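Udp-n-acetylglucosamine pyrophosphorylase (Trypanosoma brucei, PDB 4BQH) probably catalyses the formation of UDP-N-acetylglucosamine and diphosphate from UTP and N-acetylglucosamine 1-phosphate. Local coordinates at residues K107-K111 with S166-A172; T188-F192 with Q204-F208; A302-V306 with N360-F366; I500-S505 with P530-I536. One frame throughout, in Å; residues are numbered along the deposited sequence.

Interaction 1 (K107-K111 with S166-A172); sequences KAIQK and SGSGRKA
The amide of Q110 is the flat group of this contact, and it sits between two parts of the segment S166-A172. S168 CB lies over one face, 4.0 Å from Q110 CD. A172 CB lies against the opposite face, 3.9 Å from Q110 CA. R170 O approaches the end of the group at a shallow tilt to its plane, 3.0 Å from Q110 OE1. S166 OG stands 2.7 Å from Q110 NE2, well above the plane and on the same side as S168. As modelled, OE1 faces a carbonyl oxygen, and the amide is probably turned over. With the amide reversed, both close pairs may be hydrogen bonds. CG of Q110 is anti to the backbone N (chi1 176°) and the chain bends at chi2, which brings the amide in between S168 and A172.

The contact joins the end of helix 95-110 to the loop between helix 147-166 and strand 175-180. G167 leaves the helical conformation with positive phi. Two successive ST turns shape the loop, the first starting at S166. S166 OG accepts from S168 N, and S168 OG accepts from R170 N at 2.9 Å. They curl the loop round the Q110 amide.

One water bridges the two backbones, donating to Q110 O at 2.8 Å and to K171 O at 3.0 Å. A172 CB also rests 4.0 Å from I109 O. E163, on helix 147-166, accepts from A172 N through its carboxylate. I109 itself packs on A162 of that helix and on I294 of helix 291-300.

Interaction 2 (T188-F192 with Q204-F208); sequences TQRFF and QVHFF. With SO4 (sulfate ion), chain D.
F207 projects from its strand into a pocket made by Q189, F192 and T188. The contact lies within a beta-alpha-beta unit: strand 175-180, helix 185-194 and strand 205-209. The helix runs roughly antiparallel to the second strand and covers one face of it.

The F207 and F192 rings form a T-shaped pair. The edge of F207 points at the face of F192, with planes 80° apart and centroids 5.1 Å apart. F207 CZ is the leading atom, 3.6 Å from F192 CG. CG of F207 is anti to its carbonyl carbon (chi1 -60°), and this directs the ring at the helix.

Q189 meets F207 differently. Its CG sits over the ring face in a CH-pi contact, 3.6 Å from the F207 ring centroid. The Q189 amide continues on the same side past the ring's rim, its plane 13° from that of the ring, with OE1 3.6 Å from F207 CD2. The NE2 end donates to D185 OD1, which helps fix the amide. T188 CG2 adds a lighter contact near F207 CE1. The T188 hydroxyl turns instead to N184 O.

V205 CG1 touches F192 obliquely at 4.4 Å from its CD2. F148 and F198 also make edge-to-face pairs with F192, so the phenylalanines form an aromatic cluster on the helix side of the sheet.

H206 points from the other side of the strand. Its NE2 is hydrogen-bonded to Q175 OE1. A sulfate ion, probably from the crystallisation liquor, is held by R249, H267 and H206. H206 ND1 donates to sulfate O1 at 2.8 Å, nearly straight, and weakly to O3 at 3.3 Å.

Interaction 3 (A302-V306 with N360-F366); sequences AHVVV and NLCSLHF
H303 ND1 and S363 OG are 2.7 Å apart and share a nearly straight hydrogen bond, in which either could be the donor. S363 OG lies in the plane of the imidazole, at its edge. The same oxygen accepts from F366 N at 2.8 Å. This is an N-cap bond at the start of helix 364-374. OG sits between the backbone N and the carbonyl carbon (chi1 68°), placed to meet both partners. On the other side of the ring, H303 NE2 is bonded to D414 OD1, so the imidazole is held at both nitrogens.

The backbones pair as antiparallel strands. S363 N donates to H303 O at 2.8 Å. V305 and L361 form a hydrogen-bonded pair, with N-to-O distances of 2.9 Å from V305 N to L361 O and 2.8 Å from L361 N to V305 O. V304-C362 and V306-N360 are non-hydrogen-bonded pairs.

These strands, 304-309 and 359-363, belong to the central mixed sheet of the enzyme, a member of the GT-A clan. Strand 423-427 continues it beyond strand 304-309.

V304 CG2 stands over the centre of the F366 ring, 3.6 Å from its centroid. V305 and L361 face F293 and A297 of helix 291-300.

Interaction 4 (I500-S505 with P530-I536); sequences IKAEIS and PPPVIFI
Strands 501-504 and 533-536 form a small parallel sheet near the C-terminal end of the chain. Five backbone hydrogen bonds join them. K501 N donates to P532 O at 3.0 Å, and I534 N returns a bond to K501 O. E503 N then donates to I534 O at 2.8 Å, and I536 N to E503 O. S505 N closes the series on I536 O at 2.9 Å.

Helix 519-528 links the strands, so this is a second beta-alpha-beta unit. That helix packs on I534 and I536 through V522. A502 and I504 share a face of the sheet with I534 and I536. I504 and I536 lie side by side, with I504 CG1 4.1 Å from I536 CD1.

E503 and V533 are on the other face with F535. V533 CG1 lies 3.8 Å from E503 CB. The E503 chain is extended, with CG anti to the backbone N (chi1 175°), and runs alongside F535. Its carboxylate plane is turned 39° from the ring. The backbone oxygen E503 O lies in the plane of the F535 ring, at its edge, 3.5 Å from F535 CD1. The buried carboxylate is bonded by Q142 N and Q143 NE2, which ties this sheet to the loop around L141.

At the start of the strands, I500 CD1 touches P530 CB at 3.9 Å, the two side chains crossing at about a right angle, and also reaches P531 O. I500 CG2 meets I534 CG1. Helix 485-497 packs beside them, with M495 on I500 and V494 on P530.

How the interactions relate
The four contacts follow one another along the chain in numerical order, and none touches another. Interactions 1, 2 and 3 lie 22 to 24 Å apart, centre to centre. Interactions 2 and 3 belong to the central mixed sheet, with its strands 205-209, 304-309 and 359-363. Interaction 1 lies at its margin, where helix 95-110 and the loop after helix 147-166 lead into strands 114-119 and 175-180. Helix 291-300 packs on residues of interactions 1 and 3. The F366 side chain is about 12 Å from the bound inhibitor. Interactions 1 to 3 thus join parts of the GT-A-type domain. Interaction 4, 32 to 37 Å away between centres, ties together a separate beta-alpha-beta unit near the C-terminus.

Interaction 1 (K107-K111 with S166-A172)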
loop_
_atom_site.group_PDB
_atom_site.type_symbol
_atom_site.label_atom_id
_atom_site.label_comp_id
_atom_site.label_asym_id
_atom_site.label_seq_id
_atom_site.Cartn_x
_atom_site.Cartn_y
_atom_site.Cartn_z
ATOM N N LYS A 107 -3.579 21.041 4.670
ATOM C CA LYS A 107 -3.551 21.529 6.052
ATOM C C LYS A 107 -3.228 20.350 6.985
ATOM O O LYS A 107 -2.451 20.498 7.943
ATOM C CB LYS A 107 -4.885 22.222 6.418
ATOM C CG LYS A 107 -5.160 22.451 7.897
ATOM C CD LYS A 107 -6.617 22.880 8.223
ATOM C CE LYS A 107 -7.674 22.383 7.205
ATOM N NZ LYS A 107 -8.983 21.841 7.734
ATOM N N ALA A 108 -3.811 19.187 6.719
ATOM C CA ALA A 108 -3.554 18.021 7.579
ATOM C C ALA A 108 -2.104 17.546 7.458
ATOM O O ALA A 108 -1.511 17.097 8.426
ATOM C CB ALA A 108 -4.535 16.882 7.244
ATOM N N ILE A 109 -1.545 17.586 6.253
ATOM C CA ILE A 109 -0.124 17.254 6.077
ATOM C C ILE A 109 0.761 18.217 6.900
ATOM O O ILE A 109 1.678 17.776 7.625
ATOM C CB ILE A 109 0.259 17.227 4.573
ATOM C CG1 ILE A 109 -0.409 16.011 3.918
ATOM C CG2 ILE A 109 1.773 17.129 4.400
ATOM C CD1 ILE A 109 -0.377 16.074 2.397
ATOM N N GLN A 110 0.457 19.515 6.796
ATOM C CA GLN A 110 1.216 20.548 7.548
ATOM C C GLN A 110 1.170 20.305 9.051
ATOM O O GLN A 110 2.196 20.449 9.764
ATOM C CB GLN A 110 0.675 21.957 7.235
ATOM C CG GLN A 110 1.362 23.068 8.046
ATOM C CD GLN A 110 2.846 23.173 7.768
ATOM O OE1 GLN A 110 3.678 22.872 8.629
ATOM N NE2 GLN A 110 3.187 23.612 6.573
ATOM N N LYS A 111 -0.014 19.920 9.526
ATOM C CA LYS A 111 -0.256 19.692 10.949
ATOM C C LYS A 111 0.425 18.438 11.475
ATOM O O LYS A 111 0.339 18.154 12.671
ATOM C CB LYS A 111 -1.759 19.654 11.256
ATOM C CG LYS A 111 -2.439 21.025 11.231
ATOM C CD LYS A 111 -3.848 20.981 11.827
ATOM C CE LYS A 111 -4.863 20.269 10.924
ATOM N NZ LYS A 111 -6.054 19.741 11.678
ATOM N N SER A 166 0.787 26.944 3.661
ATOM C CA SER A 166 0.541 27.408 5.034
ATOM C C SER A 166 1.283 28.698 5.400
ATOM O O SER A 166 0.767 29.506 6.176
ATOM C CB SER A 166 0.908 26.338 6.034
ATOM O OG SER A 166 2.296 26.145 6.066
ATOM N N GLY A 167 2.497 28.853 4.892
ATOM C CA GLY A 167 3.372 29.953 5.315
ATOM C C GLY A 167 3.867 29.779 6.740
ATOM O O GLY A 167 4.375 30.722 7.344
ATOM N N SER A 168 3.716 28.569 7.277
ATOM C CA SER A 168 4.058 28.260 8.658
ATOM C C SER A 168 5.572 28.189 8.860
ATOM O O SER A 168 6.309 27.851 7.941
ATOM C CB SER A 168 3.407 26.916 9.042
ATOM O OG SER A 168 3.960 26.376 10.209
ATOM N N GLY A 169 6.030 28.497 10.071
ATOM C CA GLY A 169 7.451 28.325 10.391
ATOM C C GLY A 169 7.811 26.873 10.667
ATOM O O GLY A 169 8.996 26.536 10.804
ATOM N N ARG A 170 6.788 26.020 10.739
ATOM C CA ARG A 170 6.943 24.619 11.129
ATOM C C ARG A 170 7.077 23.704 9.911
ATOM O O ARG A 170 6.482 23.950 8.873
ATOM C CB ARG A 170 5.776 24.159 12.009
ATOM C CG ARG A 170 6.094 22.935 12.864
ATOM C CD ARG A 170 7.152 23.261 13.918
ATOM N NE ARG A 170 8.136 22.190 14.113
ATOM C CZ ARG A 170 9.279 22.056 13.436
ATOM N NH1 ARG A 170 9.619 22.908 12.483
ATOM N NH2 ARG A 170 10.090 21.051 13.719
ATOM N N LYS A 171 7.891 22.667 10.053
ATOM C CA LYS A 171 8.118 21.721 8.971
ATOM C C LYS A 171 6.895 20.822 8.870
ATOM O O LYS A 171 6.321 20.434 9.895
ATOM C CB LYS A 171 9.381 20.897 9.231
ATOM C CG LYS A 171 10.679 21.720 9.185
ATOM C CD LYS A 171 11.077 22.127 7.762
ATOM C CE LYS A 171 10.526 23.489 7.335
ATOM N NZ LYS A 171 11.015 23.885 5.982
ATOM N N ALA A 172 6.491 20.531 7.638
ATOM C CA ALA A 172 5.384 19.588 7.381
ATOM C C ALA A 172 6.039 18.224 7.366
ATOM O O ALA A 172 7.020 18.031 6.653
ATOM C CB ALA A 172 4.748 19.861 6.024
HETATM O O HOH W 1 4.133 18.522 10.437
#

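Interaction 2 (T188-F192 with Q204-F208)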
loop_
_atom_site.group_PDB
_atom_site.type_symbol
_atom_site.label_atom_id
_atom_site.label_comp_id
_atom_site.label_asym_id
_atom_site.label_seq_id
_atom_site.Cartn_x
_atom_site.Cartn_y
_atom_site.Cartn_z
ATOM N N THR A 188 16.669 -3.903 4.582
ATOM C CA THR A 188 15.891 -2.697 4.248
ATOM C C THR A 188 16.403 -1.460 5.012
ATOM O O THR A 188 16.623 -0.397 4.423
ATOM C CB THR A 188 14.376 -2.907 4.456
ATOM O OG1 THR A 188 13.937 -4.030 3.660
ATOM C CG2 THR A 188 13.580 -1.632 4.019
ATOM N N GLN A 189 16.634 -1.608 6.310
ATOM C CA GLN A 189 17.147 -0.471 7.101
ATOM C C GLN A 189 18.507 -0.032 6.588
ATOM O O GLN A 189 18.765 1.169 6.485
ATOM C CB GLN A 189 17.236 -0.836 8.569
ATOM C CG GLN A 189 15.873 -1.078 9.191
ATOM C CD GLN A 189 15.908 -0.972 10.683
ATOM O OE1 GLN A 189 16.409 0.004 11.225
ATOM N NE2 GLN A 189 15.394 -1.976 11.357
ATOM N N ARG A 190 19.356 -1.007 6.251
ATOM C CA ARG A 190 20.682 -0.721 5.672
ATOM C C ARG A 190 20.601 0.090 4.381
ATOM O O ARG A 190 21.327 1.059 4.196
ATOM C CB ARG A 190 21.451 -2.014 5.414
ATOM C CG ARG A 190 22.215 -2.529 6.615
ATOM C CD ARG A 190 23.320 -3.463 6.126
ATOM N NE ARG A 190 24.128 -3.991 7.223
ATOM C CZ ARG A 190 25.213 -3.401 7.723
ATOM N NH1 ARG A 190 25.640 -2.236 7.240
ATOM N NH2 ARG A 190 25.867 -3.976 8.720
ATOM N N PHE A 191 19.725 -0.326 3.479
ATOM C CA PHE A 191 19.496 0.393 2.224
ATOM C C PHE A 191 19.083 1.848 2.484
ATOM O O PHE A 191 19.599 2.749 1.845
ATOM C CB PHE A 191 18.433 -0.366 1.410
ATOM C CG PHE A 191 18.169 0.185 0.032
ATOM C CD1 PHE A 191 19.094 0.018 -0.997
ATOM C CD2 PHE A 191 16.955 0.824 -0.255
ATOM C CE1 PHE A 191 18.826 0.488 -2.276
ATOM C CE2 PHE A 191 16.685 1.309 -1.538
ATOM C CZ PHE A 191 17.623 1.140 -2.551
ATOM N N PHE A 192 18.145 2.080 3.413
ATOM C CA PHE A 192 17.741 3.450 3.743
ATOM C C PHE A 192 18.932 4.240 4.305
ATOM O O PHE A 192 19.180 5.379 3.892
ATOM C CB PHE A 192 16.560 3.486 4.734
ATOM C CG PHE A 192 15.199 3.463 4.066
ATOM C CD1 PHE A 192 14.697 2.289 3.509
ATOM C CD2 PHE A 192 14.423 4.620 3.992
ATOM C CE1 PHE A 192 13.436 2.272 2.889
ATOM C CE2 PHE A 192 13.168 4.611 3.384
ATOM C CZ PHE A 192 12.680 3.438 2.819
ATOM N N GLN A 204 11.550 10.496 11.114
ATOM C CA GLN A 204 10.199 10.301 10.559
ATOM C C GLN A 204 9.998 8.945 9.868
ATOM O O GLN A 204 8.929 8.700 9.321
ATOM C CB GLN A 204 9.804 11.429 9.603
ATOM C CG GLN A 204 10.377 11.301 8.194
ATOM C CD GLN A 204 10.160 12.543 7.350
ATOM O OE1 GLN A 204 11.103 13.313 7.137
ATOM N NE2 GLN A 204 8.907 12.784 6.900
ATOM N N VAL A 205 11.028 8.107 9.867
ATOM C CA VAL A 205 10.968 6.798 9.232
ATOM C C VAL A 205 10.946 5.693 10.275
ATOM O O VAL A 205 11.851 5.612 11.130
ATOM C CB VAL A 205 12.128 6.590 8.251
ATOM C CG1 VAL A 205 11.980 5.229 7.570
ATOM C CG2 VAL A 205 12.112 7.727 7.224
ATOM N N HIS A 206 9.929 4.837 10.201
ATOM C CA HIS A 206 9.703 3.817 11.220
ATOM C C HIS A 206 9.646 2.491 10.542
ATOM O O HIS A 206 8.733 2.237 9.750
ATOM C CB HIS A 206 8.383 4.090 11.962
ATOM C CG HIS A 206 8.255 5.511 12.486
ATOM N ND1 HIS A 206 8.569 5.844 13.746
ATOM C CD2 HIS A 206 7.839 6.688 11.865
ATOM C CE1 HIS A 206 8.371 7.171 13.938
ATOM N NE2 HIS A 206 7.927 7.692 12.783
ATOM N N PHE A 207 10.614 1.631 10.824
ATOM C CA PHE A 207 10.615 0.283 10.252
ATOM C C PHE A 207 9.945 -0.677 11.221
ATOM O O PHE A 207 10.236 -0.672 12.414
ATOM C CB PHE A 207 12.044 -0.185 9.999
ATOM C CG PHE A 207 12.798 0.687 9.055
ATOM C CD1 PHE A 207 12.673 0.528 7.678
ATOM C CD2 PHE A 207 13.636 1.686 9.555
ATOM C CE1 PHE A 207 13.381 1.366 6.815
ATOM C CE2 PHE A 207 14.343 2.513 8.711
ATOM C CZ PHE A 207 14.211 2.351 7.333
ATOM N N PHE A 208 9.041 -1.504 10.720
ATOM C CA PHE A 208 8.344 -2.445 11.579
ATOM C C PHE A 208 8.036 -3.711 10.812
ATOM O O PHE A 208 7.448 -3.655 9.738
ATOM C CB PHE A 208 7.086 -1.812 12.237
ATOM C CG PHE A 208 5.944 -1.512 11.295
ATOM C CD1 PHE A 208 6.065 -0.553 10.261
ATOM C CD2 PHE A 208 4.713 -2.152 11.477
ATOM C CE1 PHE A 208 4.986 -0.283 9.417
ATOM C CE2 PHE A 208 3.621 -1.875 10.649
ATOM C CZ PHE A 208 3.764 -0.939 9.621
HETATM S S SO4 D . 9.490 4.185 16.814
HETATM O O1 SO4 D . 9.728 3.837 15.399
HETATM O O2 SO4 D . 9.272 2.959 17.630
HETATM O O3 SO4 D . 8.292 5.042 16.897
HETATM O O4 SO4 D . 10.701 4.847 17.363
#

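Interaction 3 (A302-V306 with N360-F366)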
loop_
_atom_site.group_PDB
_atom_site.type_symbol
_atom_site.label_atom_id
_atom_site.label_comp_id
_atom_site.label_asym_id
_atom_site.label_seq_id
_atom_site.Cartn_x
_atom_site.Cartn_y
_atom_site.Cartn_z
ATOM N N ALA A 302 -14.912 10.178 7.438
ATOM C CA ALA A 302 -14.735 8.752 7.172
ATOM C C ALA A 302 -13.649 8.166 8.073
ATOM O O ALA A 302 -12.660 8.856 8.414
ATOM C CB ALA A 302 -14.379 8.544 5.711
ATOM N N HIS A 303 -13.855 6.921 8.487
ATOM C CA HIS A 303 -12.814 6.134 9.165
ATOM C C HIS A 303 -12.051 5.257 8.184
ATOM O O HIS A 303 -10.906 4.882 8.426
ATOM C CB HIS A 303 -13.433 5.304 10.279
ATOM C CG HIS A 303 -13.789 6.123 11.498
ATOM N ND1 HIS A 303 -12.848 6.613 12.346
ATOM C CD2 HIS A 303 -15.032 6.538 11.992
ATOM C CE1 HIS A 303 -13.458 7.324 13.332
ATOM N NE2 HIS A 303 -14.803 7.262 13.124
ATOM N N VAL A 304 -12.689 4.923 7.064
ATOM C CA VAL A 304 -12.012 4.210 5.955
ATOM C C VAL A 304 -12.420 4.853 4.636
ATOM O O VAL A 304 -13.623 5.006 4.382
ATOM C CB VAL A 304 -12.398 2.714 5.902
ATOM C CG1 VAL A 304 -11.845 2.068 4.611
ATOM C CG2 VAL A 304 -11.864 1.988 7.130
ATOM N N VAL A 305 -11.438 5.205 3.798
ATOM C CA VAL A 305 -11.707 5.541 2.402
ATOM C C VAL A 305 -10.885 4.590 1.553
ATOM O O VAL A 305 -9.697 4.386 1.835
ATOM C CB VAL A 305 -11.311 6.993 2.043
ATOM C CG1 VAL A 305 -11.772 7.312 0.637
ATOM C CG2 VAL A 305 -11.961 7.982 3.012
ATOM N N VAL A 306 -11.528 3.972 0.553
ATOM C CA VAL A 306 -10.799 3.127 -0.392
ATOM C C VAL A 306 -10.748 3.792 -1.757
ATOM O O VAL A 306 -11.731 4.449 -2.214
ATOM C CB VAL A 306 -11.401 1.707 -0.524
ATOM C CG1 VAL A 306 -11.395 1.017 0.850
ATOM C CG2 VAL A 306 -12.820 1.766 -1.087
ATOM N N ASN A 360 -5.678 2.499 0.466
ATOM C CA ASN A 360 -6.637 2.812 1.531
ATOM C C ASN A 360 -6.171 3.967 2.391
ATOM O O ASN A 360 -4.969 4.207 2.540
ATOM C CB ASN A 360 -6.868 1.637 2.501
ATOM C CG ASN A 360 -7.228 0.325 1.823
ATOM O OD1 ASN A 360 -7.902 0.263 0.781
ATOM N ND2 ASN A 360 -6.845 -0.739 2.468
ATOM N N LEU A 361 -7.134 4.675 2.968
ATOM C CA LEU A 361 -6.808 5.691 3.959
ATOM C C LEU A 361 -7.660 5.395 5.179
ATOM O O LEU A 361 -8.883 5.364 5.088
ATOM C CB LEU A 361 -7.101 7.081 3.384
ATOM C CG LEU A 361 -6.718 8.251 4.282
ATOM C CD1 LEU A 361 -5.211 8.389 4.390
ATOM C CD2 LEU A 361 -7.257 9.523 3.685
ATOM N N CYS A 362 -7.028 5.153 6.324
ATOM C CA CYS A 362 -7.770 4.764 7.507
ATOM C C CYS A 362 -7.485 5.721 8.649
ATOM O O CYS A 362 -6.347 6.157 8.810
ATOM C CB CYS A 362 -7.348 3.371 7.952
ATOM S SG CYS A 362 -7.698 2.108 6.709
ATOM N N SER A 363 -8.507 6.016 9.459
ATOM C CA SER A 363 -8.265 6.775 10.685
ATOM C C SER A 363 -7.400 5.952 11.647
ATOM O O SER A 363 -7.400 4.711 11.633
ATOM C CB SER A 363 -9.585 7.136 11.385
ATOM O OG SER A 363 -10.215 5.974 11.906
ATOM N N LEU A 364 -6.696 6.637 12.526
ATOM C CA LEU A 364 -5.947 5.917 13.545
ATOM C C LEU A 364 -6.895 5.171 14.492
ATOM O O LEU A 364 -6.591 4.065 14.928
ATOM C CB LEU A 364 -5.009 6.858 14.320
ATOM C CG LEU A 364 -3.881 6.079 15.022
ATOM C CD1 LEU A 364 -2.876 5.501 14.032
ATOM C CD2 LEU A 364 -3.140 6.971 16.008
ATOM N N HIS A 365 -8.058 5.750 14.771
ATOM C CA HIS A 365 -9.095 5.042 15.530
ATOM C C HIS A 365 -9.469 3.735 14.871
ATOM O O HIS A 365 -9.556 2.701 15.559
ATOM C CB HIS A 365 -10.359 5.894 15.685
ATOM C CG HIS A 365 -11.363 5.328 16.679
ATOM N ND1 HIS A 365 -12.513 5.957 16.979
ATOM C CD2 HIS A 365 -11.327 4.186 17.477
ATOM C CE1 HIS A 365 -13.202 5.233 17.890
ATOM N NE2 HIS A 365 -12.488 4.151 18.186
ATOM N N PHE A 366 -9.697 3.758 13.548
ATOM C CA PHE A 366 -9.988 2.493 12.847
ATOM C C PHE A 366 -8.831 1.502 12.967
ATOM O O PHE A 366 -9.064 0.309 13.191
ATOM C CB PHE A 366 -10.365 2.692 11.364
ATOM C CG PHE A 366 -10.612 1.391 10.646
ATOM C CD1 PHE A 366 -11.799 0.701 10.840
ATOM C CD2 PHE A 366 -9.622 0.805 9.850
ATOM C CE1 PHE A 366 -12.005 -0.536 10.228
ATOM C CE2 PHE A 366 -9.859 -0.416 9.212
ATOM C CZ PHE A 366 -11.052 -1.075 9.400
#

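Interaction 4 (I500-S505 with P530-I536)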
loop_
_atom_site.group_PDB
_atom_site.type_symbol
_atom_site.label_atom_id
_atom_site.label_comp_id
_atom_site.label_asym_id
_atom_site.label_seq_id
_atom_site.Cartn_x
_atom_site.Cartn_y
_atom_site.Cartn_z
ATOM N N ILE A 500 6.334 13.267 -28.627
ATOM C CA ILE A 500 7.349 13.427 -27.582
ATOM C C ILE A 500 6.706 13.169 -26.214
ATOM O O ILE A 500 5.605 13.619 -25.949
ATOM C CB ILE A 500 7.922 14.867 -27.584
ATOM C CG1 ILE A 500 8.443 15.282 -28.974
ATOM C CG2 ILE A 500 8.983 15.062 -26.500
ATOM C CD1 ILE A 500 9.581 14.463 -29.526
ATOM N N LYS A 501 7.410 12.448 -25.352
ATOM C CA LYS A 501 6.933 12.187 -23.992
ATOM C C LYS A 501 7.679 13.042 -22.991
ATOM O O LYS A 501 8.647 13.673 -23.335
ATOM C CB LYS A 501 7.166 10.722 -23.643
ATOM C CG LYS A 501 6.509 9.757 -24.627
ATOM C CD LYS A 501 5.018 9.967 -24.776
ATOM C CE LYS A 501 4.517 9.041 -25.889
ATOM N NZ LYS A 501 3.156 9.432 -26.383
ATOM N N ALA A 502 7.223 13.039 -21.746
ATOM C CA ALA A 502 7.974 13.679 -20.673
ATOM C C ALA A 502 8.169 12.703 -19.512
ATOM O O ALA A 502 7.348 11.792 -19.288
ATOM C CB ALA A 502 7.243 14.936 -20.206
ATOM N N GLU A 503 9.277 12.870 -18.801
ATOM C CA GLU A 503 9.540 12.151 -17.570
ATOM C C GLU A 503 9.886 13.221 -16.539
ATOM O O GLU A 503 10.822 14.002 -16.740
ATOM C CB GLU A 503 10.719 11.195 -17.733
ATOM C CG GLU A 503 11.116 10.508 -16.438
ATOM C CD GLU A 503 12.373 9.660 -16.535
ATOM O OE1 GLU A 503 12.783 9.301 -17.671
ATOM O OE2 GLU A 503 12.941 9.351 -15.467
ATOM N N ILE A 504 9.124 13.272 -15.455
ATOM C CA ILE A 504 9.255 14.389 -14.493
ATOM C C ILE A 504 9.550 13.832 -13.108
ATOM O O ILE A 504 8.788 13.007 -12.582
ATOM C CB ILE A 504 7.975 15.248 -14.463
ATOM C CG1 ILE A 504 7.668 15.810 -15.863
ATOM C CG2 ILE A 504 8.086 16.384 -13.415
ATOM C CD1 ILE A 504 6.289 16.408 -16.029
ATOM N N SER A 505 10.644 14.306 -12.502
ATOM C CA SER A 505 11.029 13.949 -11.154
ATOM C C SER A 505 9.931 14.323 -10.171
ATOM O O SER A 505 9.328 15.363 -10.326
ATOM C CB SER A 505 12.298 14.714 -10.749
ATOM O OG SER A 505 12.617 14.404 -9.410
ATOM N N PRO A 530 14.198 18.142 -30.386
ATOM C CA PRO A 530 13.448 17.411 -29.339
ATOM C C PRO A 530 13.939 15.959 -29.112
ATOM O O PRO A 530 14.039 15.188 -30.084
ATOM C CB PRO A 530 12.007 17.438 -29.857
ATOM C CG PRO A 530 12.106 17.645 -31.328
ATOM C CD PRO A 530 13.360 18.453 -31.563
ATOM N N PRO A 531 14.269 15.598 -27.852
ATOM C CA PRO A 531 14.584 14.206 -27.530
ATOM C C PRO A 531 13.280 13.397 -27.498
ATOM O O PRO A 531 12.206 13.988 -27.466
ATOM C CB PRO A 531 15.190 14.302 -26.138
ATOM C CG PRO A 531 14.475 15.463 -25.522
ATOM C CD PRO A 531 14.349 16.456 -26.650
ATOM N N PRO A 532 13.375 12.053 -27.539
ATOM C CA PRO A 532 12.156 11.234 -27.436
ATOM C C PRO A 532 11.377 11.507 -26.145
ATOM O O PRO A 532 10.141 11.459 -26.120
ATOM C CB PRO A 532 12.701 9.798 -27.383
ATOM C CG PRO A 532 14.068 9.867 -27.974
ATOM C CD PRO A 532 14.605 11.244 -27.695
ATOM N N VAL A 533 12.111 11.785 -25.080
ATOM C CA VAL A 533 11.494 12.010 -23.758
ATOM C C VAL A 533 12.169 13.214 -23.109
ATOM O O VAL A 533 13.337 13.159 -22.823
ATOM C CB VAL A 533 11.677 10.786 -22.835
ATOM C CG1 VAL A 533 10.921 10.997 -21.526
ATOM C CG2 VAL A 533 11.172 9.505 -23.494
ATOM N N ILE A 534 11.410 14.281 -22.903
ATOM C CA ILE A 534 11.900 15.471 -22.187
ATOM C C ILE A 534 12.036 15.087 -20.711
ATOM O O ILE A 534 11.069 14.594 -20.106
ATOM C CB ILE A 534 10.908 16.644 -22.382
ATOM C CG1 ILE A 534 10.883 17.103 -23.852
ATOM C CG2 ILE A 534 11.229 17.803 -21.430
ATOM C CD1 ILE A 534 12.166 17.762 -24.298
ATOM N N PHE A 535 13.233 15.266 -20.151
ATOM C CA PHE A 535 13.517 14.922 -18.761
ATOM C C PHE A 535 13.501 16.200 -17.900
ATOM O O PHE A 535 14.267 17.115 -18.152
ATOM C CB PHE A 535 14.860 14.181 -18.690
ATOM C CG PHE A 535 15.241 13.703 -17.314
ATOM C CD1 PHE A 535 14.261 13.388 -16.360
ATOM C CD2 PHE A 535 16.575 13.539 -16.975
ATOM C CE1 PHE A 535 14.627 12.961 -15.091
ATOM C CE2 PHE A 535 16.947 13.097 -15.704
ATOM C CZ PHE A 535 15.967 12.817 -14.757
ATOM N N ILE A 536 12.583 16.281 -16.937
ATOM C CA ILE A 536 12.465 17.481 -16.077
ATOM C C ILE A 536 12.839 17.048 -14.655
ATOM O O ILE A 536 12.196 16.170 -14.081
ATOM C CB ILE A 536 11.055 18.129 -16.143
ATOM C CG1 ILE A 536 10.634 18.425 -17.596
ATOM C CG2 ILE A 536 11.001 19.399 -15.270
ATOM C CD1 ILE A 536 9.278 19.069 -17.754
#